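Local structure of hydrazine synthase subunit alpha (Candidatus Kuenenia stuttgartiensis, 5C2V) at residues Gly607-Val615 and Pro632-Lys640; Gly43-His51 and Tyr305-Leu313. The protein catalyses, within the hydrazine synthase complex, the condensation of hydroxylamine from the gamma subunit with ammonia to give hydrazine, and carries two c-type hemes. All coordinates share one frame; numbering follows the deposited sequence.

In the fold
The two contacts follow one another along the chain, neither nesting nor crossing. Interaction 2 comes first: the loop after strand 31-37 meets, some 250 residues later, the turn between strands 297-303 and 312-317, so that two sheets of the N-terminal domain with its six-bladed beta-propeller are tied together across a long excursion of mostly strand and loop. Interaction 1 is local by comparison. It joins the end of strand 605-609 to residues 632-640, closing a short loop, partly unmodelled (616-623), in the cytochrome c family region ahead of helix 646-657. The centres of interaction 1 and interaction 2 are about 44 Å apart, on opposite sides of the chain's centre. The nearest atoms of interaction 1 and interaction 2 are about 24 Å apart.

Interaction 1 of 2, residues Gly607-Val615 and Pro632-Lys640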
ATOM      1  N   GLY D 607      -4.601 -38.259   9.545  1.00 71.54           N
ATOM      2  CA  GLY D 607      -4.781 -37.875  10.937  1.00 50.63           C
ATOM      3  C   GLY D 607      -3.550 -37.305  11.621  1.00 62.21           C
ATOM      4  O   GLY D 607      -2.614 -36.848  10.965  1.00 58.75           O
ATOM      5  N   VAL D 608      -3.558 -37.333  12.952  1.00 68.56           N
ATOM      6  CA  VAL D 608      -2.456 -36.805  13.756  1.00 57.37           C
ATOM      7  C   VAL D 608      -1.709 -37.934  14.464  1.00 64.41           C
ATOM      8  O   VAL D 608      -2.287 -38.980  14.757  1.00 64.77           O
ATOM      9  CB  VAL D 608      -2.954 -35.792  14.804  1.00 53.69           C
ATOM     10  CG1 VAL D 608      -3.410 -34.508  14.129  1.00 71.85           C
ATOM     11  CG2 VAL D 608      -4.075 -36.393  15.638  1.00 58.50           C
ATOM     12  N   LYS D 609      -0.424 -37.722  14.733  1.00 58.00           N
ATOM     13  CA  LYS D 609       0.414 -38.782  15.285  1.00 52.60           C
ATOM     14  C   LYS D 609       1.265 -38.326  16.471  1.00 74.32           C
ATOM     15  O   LYS D 609       1.887 -37.261  16.434  1.00 74.35           O
ATOM     16  CB  LYS D 609       1.318 -39.349  14.190  1.00 62.31           C
ATOM     17  CG  LYS D 609       2.047 -40.622  14.576  1.00 65.57           C
ATOM     18  CD  LYS D 609       2.899 -41.129  13.426  1.00 63.78           C
ATOM     19  CE  LYS D 609       3.495 -42.489  13.737  1.00 69.66           C
ATOM     20  NZ  LYS D 609       2.438 -43.512  13.970  1.00 72.68           N
ATOM     21  N   HIS D 610       1.291 -39.152  17.516  1.00 69.18           N
ATOM     22  CA  HIS D 610       2.088 -38.887  18.710  1.00 67.38           C
ATOM     23  C   HIS D 610       3.584 -38.981  18.433  1.00 67.75           C
ATOM     24  O   HIS D 610       4.021 -39.752  17.577  1.00 60.45           O
ATOM     25  CB  HIS D 610       1.719 -39.864  19.832  1.00 74.68           C
ATOM     26  CG  HIS D 610       0.473 -39.495  20.576  1.00 66.37           C
ATOM     27  ND1 HIS D 610       0.339 -38.304  21.258  1.00 69.81           N
ATOM     28  CD2 HIS D 610      -0.687 -40.167  20.759  1.00 46.17           C
ATOM     29  CE1 HIS D 610      -0.855 -38.256  21.822  1.00 59.46           C
ATOM     30  NE2 HIS D 610      -1.498 -39.373  21.535  1.00 53.83           N
ATOM     31  N   GLY D 611       4.366 -38.198  19.169  1.00 63.96           N
ATOM     32  CA  GLY D 611       5.813 -38.228  19.050  1.00 66.73           C
ATOM     33  C   GLY D 611       6.457 -38.943  20.222  1.00 72.72           C
ATOM     34  O   GLY D 611       5.783 -39.657  20.965  1.00 67.55           O
ATOM     35  N   GLU D 612       7.762 -38.753  20.390  1.00 80.23           N
ATOM     36  CA  GLU D 612       8.483 -39.410  21.474  1.00 62.22           C
ATOM     37  C   GLU D 612       8.320 -38.665  22.791  1.00 82.44           C
ATOM     38  O   GLU D 612       8.480 -39.253  23.861  1.00 81.49           O
ATOM     39  CB  GLU D 612       9.972 -39.549  21.136  1.00 69.72           C
ATOM     40  CG  GLU D 612      10.716 -40.602  21.965  1.00 87.33           C
ATOM     41  CD  GLU D 612      11.186 -40.086  23.316  1.00106.32           C
ATOM     42  OE1 GLU D 612      11.260 -38.852  23.491  1.00101.08           O
ATOM     43  OE2 GLU D 612      11.467 -40.914  24.209  1.00100.70           O
ATOM     44  N   ASP D 613       7.956 -37.388  22.739  1.00 75.11           N
ATOM     45  CA  ASP D 613       7.902 -36.653  23.988  1.00 67.61           C
ATOM     46  C   ASP D 613       6.512 -36.851  24.552  1.00 78.72           C
ATOM     47  O   ASP D 613       5.544 -36.209  24.142  1.00 68.85           O
ATOM     48  CB  ASP D 613       8.210 -35.169  23.761  1.00 51.55           C
ATOM     49  CG  ASP D 613       8.077 -34.339  25.022  1.00 73.19           C
ATOM     50  OD1 ASP D 613       8.404 -34.853  26.113  1.00 82.09           O
ATOM     51  OD2 ASP D 613       7.650 -33.169  24.921  1.00 64.60           O
ATOM     52  N   VAL D 614       6.449 -37.759  25.520  1.00 91.92           N
ATOM     53  CA  VAL D 614       5.222 -38.146  26.195  1.00 88.69           C
ATOM     54  C   VAL D 614       5.556 -38.438  27.651  1.00 85.87           C
ATOM     55  O   VAL D 614       6.454 -39.231  27.934  1.00 70.20           O
ATOM     56  CB  VAL D 614       4.563 -39.385  25.543  1.00 78.71           C
ATOM     57  CG1 VAL D 614       3.378 -39.854  26.365  1.00 78.60           C
ATOM     58  CG2 VAL D 614       4.131 -39.087  24.111  1.00 82.69           C
ATOM     59  N   VAL D 615       4.839 -37.811  28.576  1.00 90.01           N
ATOM     60  CA  VAL D 615       5.140 -37.983  29.991  1.00 64.00           C
ATOM     61  C   VAL D 615       3.919 -38.475  30.757  1.00 70.86           C
ATOM     62  O   VAL D 615       2.783 -38.174  30.389  1.00 79.30           O
ATOM     63  CB  VAL D 615       5.645 -36.673  30.623  1.00 66.65           C
ATOM     64  CG1 VAL D 615       6.130 -36.922  32.041  1.00 95.82           C
ATOM     65  CG2 VAL D 615       6.759 -36.070  29.780  1.00 77.70           C
ATOM     66  N   PRO D 632      -2.796 -37.855  27.083  1.00 43.75           N
ATOM     67  CA  PRO D 632      -1.337 -37.997  27.140  1.00 51.75           C
ATOM     68  C   PRO D 632      -0.638 -36.645  27.066  1.00 64.31           C
ATOM     69  O   PRO D 632      -1.100 -35.755  26.354  1.00 81.55           O
ATOM     70  CB  PRO D 632      -1.019 -38.847  25.906  1.00 49.68           C
ATOM     71  CG  PRO D 632      -2.266 -39.615  25.649  1.00 53.89           C
ATOM     72  CD  PRO D 632      -3.390 -38.697  26.029  1.00 43.39           C
ATOM     73  N   VAL D 633       0.464 -36.497  27.792  1.00 67.13           N
ATOM     74  CA  VAL D 633       1.170 -35.223  27.854  1.00 68.24           C
ATOM     75  C   VAL D 633       2.255 -35.158  26.789  1.00 84.15           C
ATOM     76  O   VAL D 633       3.247 -35.876  26.866  1.00 71.27           O
ATOM     77  CB  VAL D 633       1.805 -35.006  29.237  1.00 58.91           C
ATOM     78  CG1 VAL D 633       2.518 -33.669  29.290  1.00 64.65           C
ATOM     79  CG2 VAL D 633       0.746 -35.100  30.322  1.00 68.73           C
ATOM     80  N   GLU D 634       2.073 -34.285  25.803  1.00 72.10           N
ATOM     81  CA  GLU D 634       3.002 -34.220  24.680  1.00 69.74           C
ATOM     82  C   GLU D 634       3.432 -32.794  24.345  1.00 60.25           C
ATOM     83  O   GLU D 634       2.621 -31.869  24.354  1.00 71.82           O
ATOM     84  CB  GLU D 634       2.378 -34.874  23.442  1.00 70.10           C
ATOM     85  CG  GLU D 634       3.275 -34.859  22.212  1.00 72.46           C
ATOM     86  CD  GLU D 634       2.764 -35.751  21.099  1.00 61.92           C
ATOM     87  OE1 GLU D 634       3.578 -36.156  20.243  1.00 43.76           O
ATOM     88  OE2 GLU D 634       1.551 -36.048  21.079  1.00 67.15           O
ATOM     89  N   GLY D 635       4.720 -32.630  24.057  1.00 61.29           N
ATOM     90  CA  GLY D 635       5.245 -31.372  23.559  1.00 53.52           C
ATOM     91  C   GLY D 635       5.528 -30.324  24.617  1.00 50.79           C
ATOM     92  O   GLY D 635       5.529 -29.129  24.321  1.00 64.93           O
ATOM     93  N   LEU D 636       5.754 -30.759  25.853  1.00 53.40           N
ATOM     94  CA  LEU D 636       6.084 -29.823  26.922  1.00 63.55           C
ATOM     95  C   LEU D 636       7.584 -29.720  27.193  1.00 57.72           C
ATOM     96  O   LEU D 636       8.013 -28.917  28.020  1.00 62.15           O
ATOM     97  CB  LEU D 636       5.352 -30.204  28.209  1.00 62.31           C
ATOM     98  CG  LEU D 636       3.828 -30.093  28.158  1.00 71.87           C
ATOM     99  CD1 LEU D 636       3.235 -30.135  29.559  1.00 59.47           C
ATOM    100  CD2 LEU D 636       3.403 -28.827  27.428  1.00 53.25           C
ATOM    101  N   THR D 637       8.385 -30.520  26.498  1.00 47.02           N
ATOM    102  CA  THR D 637       9.829 -30.470  26.697  1.00 53.83           C
ATOM    103  C   THR D 637      10.482 -29.562  25.659  1.00 59.58           C
ATOM    104  O   THR D 637      10.520 -29.888  24.472  1.00 48.94           O
ATOM    105  CB  THR D 637      10.460 -31.872  26.626  1.00 73.41           C
ATOM    106  OG1 THR D 637       9.675 -32.792  27.396  1.00 62.85           O
ATOM    107  CG2 THR D 637      11.880 -31.844  27.170  1.00 67.05           C
ATOM    108  N   LEU D 638      11.001 -28.425  26.117  1.00 41.67           N
ATOM    109  CA  LEU D 638      11.603 -27.434  25.230  1.00 44.64           C
ATOM    110  C   LEU D 638      12.855 -27.978  24.553  1.00 52.95           C
ATOM    111  O   LEU D 638      13.180 -27.598  23.428  1.00 77.77           O
ATOM    112  CB  LEU D 638      11.942 -26.159  26.003  1.00 37.15           C
ATOM    113  CG  LEU D 638      10.762 -25.342  26.533  1.00 50.56           C
ATOM    114  CD1 LEU D 638      11.256 -24.119  27.291  1.00 51.34           C
ATOM    115  CD2 LEU D 638       9.843 -24.934  25.394  1.00 45.85           C
ATOM    116  N   ASP D 639      13.551 -28.864  25.254  1.00 73.01           N
ATOM    117  CA  ASP D 639      14.751 -29.504  24.734  1.00 66.69           C
ATOM    118  C   ASP D 639      14.441 -30.275  23.453  1.00 66.46           C
ATOM    119  O   ASP D 639      15.206 -30.241  22.489  1.00 76.99           O
ATOM    120  CB  ASP D 639      15.342 -30.443  25.794  1.00 74.86           C
ATOM    121  CG  ASP D 639      16.796 -30.795  25.533  1.00 99.85           C
ATOM    122  OD1 ASP D 639      17.192 -30.911  24.355  1.00103.58           O
ATOM    123  OD2 ASP D 639      17.547 -30.961  26.517  1.00111.71           O
ATOM    124  N   LYS D 640      13.305 -30.964  23.454  1.00 72.09           N
ATOM    125  CA  LYS D 640      12.965 -31.902  22.391  1.00 66.59           C
ATOM    126  C   LYS D 640      12.032 -31.342  21.310  1.00 52.64           C
ATOM    127  O   LYS D 640      11.632 -32.073  20.404  1.00 49.36           O
ATOM    128  CB  LYS D 640      12.350 -33.155  23.015  1.00 62.35           C
ATOM    129  CG  LYS D 640      13.122 -33.632  24.235  1.00 67.70           C
ATOM    130  CD  LYS D 640      12.470 -34.825  24.905  1.00 73.42           C
ATOM    131  CE  LYS D 640      12.716 -36.097  24.121  1.00 79.14           C
ATOM    132  NZ  LYS D 640      12.235 -37.290  24.869  1.00 86.38           N
TER
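A histidine-carboxylate hydrogen bond between His610 and Glu634 holds the chain leaving strand 605-609 against the loop that precedes helix 646-657. ND1 of His610 donates to OE2 of Glu634 over 2.6 Å; the acceptor lies close to the ring plane, while OE2 itself is met from above the carboxylate plane. Glu634 reaches the ring on an extended side chain whose CG is anti to the backbone N (chi1 -180°). Its OE1 faces the backbone N of Gly611, a bond modelled so short that its length is doubtful, and accepts a weak one from Arg595 N, just before strand 596-599.

From the 607-615 side, Asp613 accepts hydrogen bonds from the other segment, within the cytochrome c family region. Its carboxylate faces the backbone of residues 635-637, where OD1 receives Thr637 OG1 at 2.7 Å from above the carboxylate plane. OD2 takes the backbone N of Thr637 at 3.2 Å on its syn side, and more weakly that of Gly635. Buried as it is, this carboxylate has both oxygens bonded, which would probably favour its charged form. Farther along, Val615 N donates to Val633 O (3.0 Å), and the two valine side chains meet with their CB atoms 4.4 Å apart. Val633 also touches Tyr424, and Leu636 packs on Leu522 of strand 517-522.

Interaction 2 of 2, residues Gly43-His51 and Tyr305-Leu313; sequences GDPYQNYPH and YMNWGVGQL
Tyr46 turns its CG between the backbone N and the carbonyl carbon (chi1 52°), which swings the phenol ring over to Val310 and Trp308. Val310 directs CG2 into the corresponding position on its own backbone, and that methyl lies over one face of the Tyr46 ring, 3.9 Å from its centroid and displaced toward the rim, as a CH-pi contact. The edge of the same ring, led by CE1, points at the face of the Trp308 six-membered ring in a T-shaped pair with centroids 5.5 Å apart and planes at 78°. Tyr305 CD2 lies over the opposite face of the indole, so Trp308 is held between two tyrosines.

Tyr305 to Trp308 form a type I beta turn in the connection between strands 297-303 and 312-317, a hairpin of the propeller domain, and the 43-51 loop joins strands 31-37 and 58-63 of another sheet there. Between their backbones, Gly309 N donates to Tyr46 O over 2.9 Å. Because Gly309 carries no side chain, its CA can settle over one face of the Tyr49 ring, 4.0 Å from the centroid, in a second CH-pi contact; the Tyr49 hydroxyl is hydrogen-bonded to Asp230. Gln47 CB comes within 3.6 Å of Trp308 NE1. The second alpha subunit lies close by: its Arg355 packs on Tyr46 and donates to Asp44 O, while its Gly334 touches Trp308.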
ATOM      1  N   GLY D  43      21.780  12.123  24.458  1.00 76.18           N
ATOM      2  CA  GLY D  43      21.072  12.699  25.587  1.00 69.61           C
ATOM      3  C   GLY D  43      19.570  12.543  25.467  1.00 73.94           C
ATOM      4  O   GLY D  43      18.855  12.488  26.466  1.00 79.75           O
ATOM      5  N   ASP D  44      19.095  12.472  24.228  1.00 86.77           N
ATOM      6  CA  ASP D  44      17.674  12.298  23.949  1.00 69.71           C
ATOM      7  C   ASP D  44      17.488  11.356  22.760  1.00 66.19           C
ATOM      8  O   ASP D  44      17.068  11.785  21.687  1.00 64.86           O
ATOM      9  CB  ASP D  44      17.016  13.653  23.669  1.00 61.12           C
ATOM     10  CG  ASP D  44      15.499  13.593  23.721  1.00 68.32           C
ATOM     11  OD1 ASP D  44      14.940  12.478  23.784  1.00 67.07           O
ATOM     12  OD2 ASP D  44      14.865  14.669  23.692  1.00 66.70           O
ATOM     13  N   PRO D  45      17.803  10.064  22.950  1.00 59.43           N
ATOM     14  CA  PRO D  45      17.771   9.097  21.848  1.00 63.69           C
ATOM     15  C   PRO D  45      16.367   8.593  21.532  1.00 58.35           C
ATOM     16  O   PRO D  45      16.104   7.400  21.673  1.00 72.33           O
ATOM     17  CB  PRO D  45      18.646   7.959  22.370  1.00 67.32           C
ATOM     18  CG  PRO D  45      18.422   7.986  23.843  1.00 57.96           C
ATOM     19  CD  PRO D  45      18.215   9.434  24.218  1.00 56.90           C
ATOM     20  N   TYR D  46      15.483   9.486  21.096  1.00 52.19           N
ATOM     21  CA  TYR D  46      14.109   9.097  20.794  1.00 65.05           C
ATOM     22  C   TYR D  46      14.011   8.292  19.501  1.00 68.43           C
ATOM     23  O   TYR D  46      12.970   7.706  19.205  1.00 78.98           O
ATOM     24  CB  TYR D  46      13.201  10.330  20.714  1.00 60.18           C
ATOM     25  CG  TYR D  46      13.683  11.424  19.784  1.00 69.00           C
ATOM     26  CD1 TYR D  46      13.562  11.301  18.406  1.00 74.17           C
ATOM     27  CD2 TYR D  46      14.235  12.594  20.291  1.00 66.04           C
ATOM     28  CE1 TYR D  46      13.995  12.303  17.557  1.00 66.59           C
ATOM     29  CE2 TYR D  46      14.666  13.602  19.450  1.00 68.83           C
ATOM     30  CZ  TYR D  46      14.545  13.451  18.085  1.00 63.59           C
ATOM     31  OH  TYR D  46      14.976  14.452  17.244  1.00 72.02           O
ATOM     32  N   GLN D  47      15.094   8.262  18.733  1.00 74.28           N
ATOM     33  CA  GLN D  47      15.105   7.524  17.476  1.00 68.89           C
ATOM     34  C   GLN D  47      15.223   6.021  17.721  1.00 72.57           C
ATOM     35  O   GLN D  47      14.925   5.214  16.842  1.00 79.25           O
ATOM     36  CB  GLN D  47      16.247   8.006  16.580  1.00 66.00           C
ATOM     37  CG  GLN D  47      17.628   7.574  17.035  1.00 71.16           C
ATOM     38  CD  GLN D  47      18.184   8.417  18.165  1.00 75.00           C
ATOM     39  OE1 GLN D  47      17.674   9.498  18.460  1.00 67.56           O
ATOM     40  NE2 GLN D  47      19.243   7.927  18.801  1.00 60.29           N
ATOM     41  N   ASN D  48      15.674   5.655  18.917  1.00 61.73           N
ATOM     42  CA  ASN D  48      15.807   4.253  19.308  1.00 71.83           C
ATOM     43  C   ASN D  48      14.617   3.720  20.112  1.00 76.17           C
ATOM     44  O   ASN D  48      14.663   2.600  20.622  1.00 70.22           O
ATOM     45  CB  ASN D  48      17.104   4.047  20.092  1.00 83.52           C
ATOM     46  CG  ASN D  48      18.324   3.987  19.188  1.00 87.46           C
ATOM     47  OD1 ASN D  48      19.309   4.692  19.404  1.00 85.30           O
ATOM     48  ND2 ASN D  48      18.259   3.143  18.163  1.00 70.87           N
ATOM     49  N   TYR D  49      13.571   4.536  20.231  1.00 67.83           N
ATOM     50  CA  TYR D  49      12.344   4.190  20.957  1.00 55.23           C
ATOM     51  C   TYR D  49      11.811   2.822  20.528  1.00 64.93           C
ATOM     52  O   TYR D  49      11.885   2.480  19.350  1.00 74.05           O
ATOM     53  CB  TYR D  49      11.283   5.268  20.698  1.00 62.74           C
ATOM     54  CG  TYR D  49      10.418   5.649  21.879  1.00 75.38           C
ATOM     55  CD1 TYR D  49      10.770   6.706  22.707  1.00 71.06           C
ATOM     56  CD2 TYR D  49       9.230   4.979  22.142  1.00 64.83           C
ATOM     57  CE1 TYR D  49       9.978   7.069  23.780  1.00 71.55           C
ATOM     58  CE2 TYR D  49       8.432   5.334  23.213  1.00 68.85           C
ATOM     59  CZ  TYR D  49       8.810   6.380  24.028  1.00 68.10           C
ATOM     60  OH  TYR D  49       8.019   6.738  25.094  1.00 71.95           O
ATOM     61  N   PRO D  50      11.268   2.025  21.468  1.00 70.83           N
ATOM     62  CA  PRO D  50      11.071   2.171  22.916  1.00 64.33           C
ATOM     63  C   PRO D  50      12.346   2.108  23.741  1.00 71.59           C
ATOM     64  O   PRO D  50      12.311   2.473  24.918  1.00 73.80           O
ATOM     65  CB  PRO D  50      10.168   0.990  23.261  1.00 63.57           C
ATOM     66  CG  PRO D  50      10.552  -0.040  22.292  1.00 56.06           C
ATOM     67  CD  PRO D  50      10.822   0.698  21.009  1.00 72.05           C
ATOM     68  N   HIS D  51      13.456   1.672  23.154  1.00 69.01           N
ATOM     69  CA  HIS D  51      14.631   1.462  23.976  1.00 68.94           C
ATOM     70  C   HIS D  51      15.259   2.831  24.066  1.00 63.29           C
ATOM     71  O   HIS D  51      15.952   3.297  23.161  1.00 66.51           O
ATOM     72  CB  HIS D  51      15.569   0.434  23.337  1.00 63.21           C
ATOM     73  CG  HIS D  51      16.867   0.246  24.059  1.00 74.74           C
ATOM     74  ND1 HIS D  51      16.973  -0.479  25.226  1.00 78.75           N
ATOM     75  CD2 HIS D  51      18.120   0.662  23.761  1.00 74.65           C
ATOM     76  CE1 HIS D  51      18.233  -0.489  25.624  1.00 75.46           C
ATOM     77  NE2 HIS D  51      18.950   0.197  24.753  1.00 85.50           N
ATOM     78  N   TYR D 305       8.442   7.946  11.584  1.00 50.92           N
ATOM     79  CA  TYR D 305       9.233   6.729  11.503  1.00 47.80           C
ATOM     80  C   TYR D 305       8.832   5.771  12.619  1.00 63.71           C
ATOM     81  O   TYR D 305       8.432   6.198  13.703  1.00 65.27           O
ATOM     82  CB  TYR D 305      10.726   7.055  11.572  1.00 52.60           C
ATOM     83  CG  TYR D 305      11.143   8.155  10.620  1.00 62.86           C
ATOM     84  CD1 TYR D 305      11.402   7.882   9.283  1.00 65.74           C
ATOM     85  CD2 TYR D 305      11.268   9.467  11.058  1.00 56.73           C
ATOM     86  CE1 TYR D 305      11.779   8.886   8.409  1.00 53.18           C
ATOM     87  CE2 TYR D 305      11.644  10.477  10.192  1.00 67.39           C
ATOM     88  CZ  TYR D 305      11.899  10.181   8.869  1.00 66.83           C
ATOM     89  OH  TYR D 305      12.273  11.184   8.005  1.00 62.97           O
ATOM     90  N   MET D 306       8.940   4.477  12.343  1.00 52.17           N
ATOM     91  CA  MET D 306       8.472   3.444  13.259  1.00 65.65           C
ATOM     92  C   MET D 306       9.240   3.438  14.582  1.00 63.79           C
ATOM     93  O   MET D 306       8.692   3.083  15.625  1.00 60.18           O
ATOM     94  CB  MET D 306       8.572   2.073  12.584  1.00 50.17           C
ATOM     95  CG  MET D 306       8.034   0.916  13.406  1.00 58.41           C
ATOM     96  SD  MET D 306       7.910  -0.609  12.452  1.00 69.70           S
ATOM     97  CE  MET D 306       6.666  -0.152  11.247  1.00 43.74           C
ATOM     98  N   ASN D 307      10.504   3.842  14.535  1.00 76.67           N
ATOM     99  CA  ASN D 307      11.367   3.785  15.711  1.00 49.96           C
ATOM    100  C   ASN D 307      11.446   5.101  16.491  1.00 54.07           C
ATOM    101  O   ASN D 307      12.177   5.195  17.477  1.00 64.84           O
ATOM    102  CB  ASN D 307      12.774   3.349  15.301  1.00 62.74           C
ATOM    103  CG  ASN D 307      13.376   2.341  16.263  1.00 89.33           C
ATOM    104  OD1 ASN D 307      12.664   1.534  16.860  1.00 86.73           O
ATOM    105  ND2 ASN D 307      14.694   2.385  16.419  1.00 92.73           N
ATOM    106  N   TRP D 308      10.694   6.107  16.058  1.00 51.20           N
ATOM    107  CA  TRP D 308      10.772   7.433  16.673  1.00 68.62           C
ATOM    108  C   TRP D 308       9.763   7.631  17.803  1.00 64.60           C
ATOM    109  O   TRP D 308       8.631   7.153  17.735  1.00 67.16           O
ATOM    110  CB  TRP D 308      10.572   8.525  15.620  1.00 63.92           C
ATOM    111  CG  TRP D 308      11.829   8.909  14.905  1.00 65.58           C
ATOM    112  CD1 TRP D 308      12.918   8.120  14.677  1.00 63.17           C
ATOM    113  CD2 TRP D 308      12.136  10.190  14.339  1.00 66.55           C
ATOM    114  NE1 TRP D 308      13.880   8.825  13.994  1.00 57.06           N
ATOM    115  CE2 TRP D 308      13.424  10.100  13.776  1.00 58.94           C
ATOM    116  CE3 TRP D 308      11.444  11.402  14.250  1.00 49.33           C
ATOM    117  CZ2 TRP D 308      14.035  11.174  13.133  1.00 48.44           C
ATOM    118  CZ3 TRP D 308      12.053  12.468  13.613  1.00 68.67           C
ATOM    119  CH2 TRP D 308      13.335  12.348  13.063  1.00 72.63           C
ATOM    120  N   GLY D 309      10.190   8.347  18.841  1.00 68.67           N
ATOM    121  CA  GLY D 309       9.338   8.641  19.980  1.00 58.95           C
ATOM    122  C   GLY D 309       8.756  10.042  19.929  1.00 67.98           C
ATOM    123  O   GLY D 309       8.023  10.453  20.828  1.00 76.48           O
ATOM    124  N   VAL D 310       9.092  10.779  18.875  1.00 62.33           N
ATOM    125  CA  VAL D 310       8.525  12.104  18.652  1.00 49.17           C
ATOM    126  C   VAL D 310       7.805  12.125  17.308  1.00 53.90           C
ATOM    127  O   VAL D 310       8.073  11.293  16.443  1.00 68.98           O
ATOM    128  CB  VAL D 310       9.601  13.206  18.689  1.00 66.23           C
ATOM    129  CG1 VAL D 310      10.365  13.157  20.004  1.00 64.52           C
ATOM    130  CG2 VAL D 310      10.551  13.067  17.513  1.00 63.26           C
ATOM    131  N   GLY D 311       6.895  13.077  17.131  1.00 49.19           N
ATOM    132  CA  GLY D 311       6.033  13.086  15.964  1.00 39.80           C
ATOM    133  C   GLY D 311       4.853  14.022  16.129  1.00 57.85           C
ATOM    134  O   GLY D 311       4.938  15.022  16.841  1.00 61.45           O
ATOM    135  N   GLN D 312       3.759  13.717  15.438  1.00 52.40           N
ATOM    136  CA  GLN D 312       2.527  14.482  15.583  1.00 62.77           C
ATOM    137  C   GLN D 312       1.597  13.843  16.611  1.00 72.65           C
ATOM    138  O   GLN D 312       1.939  12.834  17.229  1.00 63.71           O
ATOM    139  CB  GLN D 312       1.814  14.612  14.236  1.00 70.13           C
ATOM    140  CG  GLN D 312       2.652  15.276  13.158  1.00 70.96           C
ATOM    141  CD  GLN D 312       3.086  16.680  13.538  1.00 71.15           C
ATOM    142  OE1 GLN D 312       2.392  17.378  14.278  1.00 73.12           O
ATOM    143  NE2 GLN D 312       4.239  17.099  13.034  1.00 46.18           N
ATOM    144  N   LEU D 313       0.421  14.437  16.793  1.00 50.92           N
ATOM    145  CA  LEU D 313      -0.565  13.914  17.734  1.00 60.26           C
ATOM    146  C   LEU D 313      -1.810  13.411  17.011  1.00 51.14           C
ATOM    147  O   LEU D 313      -2.434  14.148  16.247  1.00 52.26           O
ATOM    148  CB  LEU D 313      -0.956  14.984  18.757  1.00 67.81           C
ATOM    149  CG  LEU D 313       0.113  15.440  19.752  1.00 62.23           C
ATOM    150  CD1 LEU D 313      -0.461  16.468  20.715  1.00 51.11           C
ATOM    151  CD2 LEU D 313       0.685  14.251  20.510  1.00 47.51           C
TER